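Local structure of 378aa long hypothetical citrate synthase (Sulfolobus tokodaii, 1VGM) at residues A[45-50]-A[61-66]. The protein is of unconfirmed function but belongs by sequence to the citrate synthase family, a largely helical protein whose two copies pair into a dimer. Residues are numbered along the deposited sequence; the frame is centred on the assembly and turned at random.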
loop_
_atom_site.group_PDB
_atom_site.type_symbol
_atom_site.label_atom_id
_atom_site.label_comp_id
_atom_site.label_asym_id
_atom_site.label_seq_id
_atom_site.Cartn_x
_atom_site.Cartn_y
_atom_site.Cartn_z
ATOM N N TYR A 45 -3.666 25.886 -7.809
ATOM C CA TYR A 45 -3.791 24.579 -7.187
ATOM C C TYR A 45 -4.877 24.584 -6.120
ATOM O O TYR A 45 -5.655 23.638 -6.016
ATOM C CB TYR A 45 -2.455 24.167 -6.575
ATOM C CG TYR A 45 -2.426 22.769 -5.994
ATOM C CD1 TYR A 45 -2.837 21.661 -6.745
ATOM C CD2 TYR A 45 -1.954 22.547 -4.697
ATOM C CE1 TYR A 45 -2.769 20.360 -6.211
ATOM C CE2 TYR A 45 -1.888 21.257 -4.158
ATOM C CZ TYR A 45 -2.294 20.172 -4.915
ATOM O OH TYR A 45 -2.231 18.908 -4.363
ATOM N N GLU A 46 -4.932 25.648 -5.324
ATOM C CA GLU A 46 -5.988 25.778 -4.318
ATOM C C GLU A 46 -7.390 25.748 -4.935
ATOM O O GLU A 46 -8.319 25.168 -4.366
ATOM C CB GLU A 46 -5.814 27.073 -3.512
ATOM C CG GLU A 46 -4.634 27.058 -2.552
ATOM C CD GLU A 46 -3.406 27.749 -3.112
ATOM O OE1 GLU A 46 -3.146 27.623 -4.335
ATOM O OE2 GLU A 46 -2.697 28.412 -2.324
ATOM N N GLU A 47 -7.555 26.374 -6.095
ATOM C CA GLU A 47 -8.842 26.322 -6.771
ATOM C C GLU A 47 -9.137 24.927 -7.313
ATOM O O GLU A 47 -10.279 24.465 -7.264
ATOM C CB GLU A 47 -8.886 27.358 -7.890
ATOM C CG GLU A 47 -8.965 28.786 -7.356
ATOM C CD GLU A 47 -8.738 29.832 -8.432
ATOM O OE1 GLU A 47 -9.713 30.480 -8.864
ATOM O OE2 GLU A 47 -7.576 30.002 -8.840
ATOM N N LEU A 48 -8.105 24.249 -7.810
ATOM C CA LEU A 48 -8.241 22.863 -8.249
ATOM C C LEU A 48 -8.522 21.885 -7.110
ATOM O O LEU A 48 -9.322 20.961 -7.261
ATOM C CB LEU A 48 -6.981 22.408 -8.998
ATOM C CG LEU A 48 -7.016 20.945 -9.477
ATOM C CD1 LEU A 48 -8.279 20.686 -10.314
ATOM C CD2 LEU A 48 -5.767 20.646 -10.305
ATOM N N ILE A 49 -7.875 22.089 -5.970
ATOM C CA ILE A 49 -8.229 21.341 -4.770
ATOM C C ILE A 49 -9.733 21.396 -4.540
ATOM O O ILE A 49 -10.369 20.357 -4.350
ATOM C CB ILE A 49 -7.519 21.897 -3.510
ATOM C CG1 ILE A 49 -6.018 21.644 -3.595
ATOM C CG2 ILE A 49 -8.077 21.233 -2.259
ATOM C CD1 ILE A 49 -5.228 22.347 -2.490
ATOM N N HIS A 50 -10.303 22.600 -4.553
ATOM C CA HIS A 50 -11.729 22.758 -4.263
ATOM C C HIS A 50 -12.570 22.145 -5.382
ATOM O O HIS A 50 -13.620 21.549 -5.136
ATOM C CB HIS A 50 -12.083 24.245 -4.104
ATOM C CG HIS A 50 -13.499 24.487 -3.680
ATOM N ND1 HIS A 50 -14.559 24.459 -4.563
ATOM C CD2 HIS A 50 -14.032 24.755 -2.463
ATOM C CE1 HIS A 50 -15.681 24.701 -3.908
ATOM N NE2 HIS A 50 -15.389 24.883 -2.632
ATOM N N GLN A 61 -15.097 33.260 -1.100
ATOM C CA GLN A 61 -15.256 32.795 0.273
ATOM C C GLN A 61 -14.769 31.357 0.418
ATOM O O GLN A 61 -13.997 31.044 1.329
ATOM C CB GLN A 61 -16.720 32.885 0.707
ATOM C CG GLN A 61 -17.313 34.278 0.560
ATOM C CD GLN A 61 -18.134 34.428 -0.713
ATOM O OE1 GLN A 61 -19.359 34.268 -0.693
ATOM N NE2 GLN A 61 -17.462 34.731 -1.828
ATOM N N GLN A 62 -15.218 30.489 -0.485
ATOM C CA GLN A 62 -14.810 29.090 -0.465
ATOM C C GLN A 62 -13.305 28.924 -0.667
ATOM O O GLN A 62 -12.681 28.099 -0.005
ATOM C CB GLN A 62 -15.574 28.294 -1.530
ATOM C CG GLN A 62 -17.085 28.249 -1.276
ATOM C CD GLN A 62 -17.885 27.830 -2.500
ATOM O OE1 GLN A 62 -17.539 28.172 -3.629
ATOM N NE2 GLN A 62 -18.960 27.091 -2.275
ATOM N N LEU A 63 -12.721 29.705 -1.576
ATOM C CA LEU A 63 -11.276 29.650 -1.805
ATOM C C LEU A 63 -10.510 30.067 -0.553
ATOM O O LEU A 63 -9.488 29.475 -0.221
ATOM C CB LEU A 63 -10.881 30.559 -2.971
ATOM C CG LEU A 63 -9.392 30.710 -3.321
ATOM C CD1 LEU A 63 -8.745 29.355 -3.545
ATOM C CD2 LEU A 63 -9.258 31.565 -4.566
ATOM N N ASN A 64 -11.005 31.082 0.148
ATOM C CA ASN A 64 -10.364 31.517 1.385
ATOM C C ASN A 64 -10.469 30.463 2.485
ATOM O O ASN A 64 -9.608 30.373 3.361
ATOM C CB ASN A 64 -10.970 32.836 1.868
ATOM C CG ASN A 64 -10.346 34.046 1.187
ATOM O OD1 ASN A 64 -9.206 33.989 0.733
ATOM N ND2 ASN A 64 -11.093 35.145 1.116
ATOM N N GLN A 65 -11.520 29.658 2.435
ATOM C CA GLN A 65 -11.638 28.551 3.362
ATOM C C GLN A 65 -10.602 27.460 3.075
ATOM O O GLN A 65 -9.975 26.950 4.002
ATOM C CB GLN A 65 -13.067 27.991 3.318
ATOM C CG GLN A 65 -14.076 28.941 3.963
ATOM C CD GLN A 65 -15.521 28.504 3.801
ATOM O OE1 GLN A 65 -15.961 28.147 2.709
ATOM N NE2 GLN A 65 -16.271 28.544 4.894
ATOM N N ILE A 66 -10.402 27.120 1.802
ATOM C CA ILE A 66 -9.327 26.200 1.424
ATOM C C ILE A 66 -7.977 26.673 1.952
ATOM O O ILE A 66 -7.252 25.911 2.588
ATOM C CB ILE A 66 -9.191 26.054 -0.111
ATOM C CG1 ILE A 66 -10.500 25.540 -0.713
ATOM C CG2 ILE A 66 -8.044 25.085 -0.440
ATOM C CD1 ILE A 66 -10.839 24.118 -0.301
#
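Ile66 lays both of its branches against helix 45-54. Its CD1 meets the edge of the His50 imidazole, in the ring plane and 3.9 Å from CD2, while its CG2 lies 3.9 Å from the backbone O of Glu46 and 4.3 Å from Ile49 CG2. With CG anti to the backbone N (chi1 -175°), the His50 ring extends to the facing helix, where the Gln62 chain runs past it at a slant: NE2 is 3.6 Å from Gln62 CB, and the ring and amide planes stand 43° apart. This is van der Waals contact, since no hydrogen bond joins the two segments; His50 ND1 instead bonds to Glu56 O in the connection between the helices, and Tyr54 stacks on the ring. At the other end Leu63 CD1 rests on Glu46 CB at 3.7 Å, and CD1 and CD2 both reach Glu47 CG, so the glutamates offer their aliphatic portions here. Their carboxylates are held by others: Glu46 OE2 by Tyr153 N, Glu47 OE1 by a salt bridge to Arg378 of the second subunit. The buried packing gives way at Gln62, the one touching residue that is partly exposed. The segment axes come within 9.4 Å at 101°, so these two consecutive helices pack nearly at right angles. Ile375 of the second subunit packs on Leu63 of helix 60-71, whereas helix 45-54 turns Tyr45, Leu48 and Ile49 towards helices 117-139, 168-180 and 331-353.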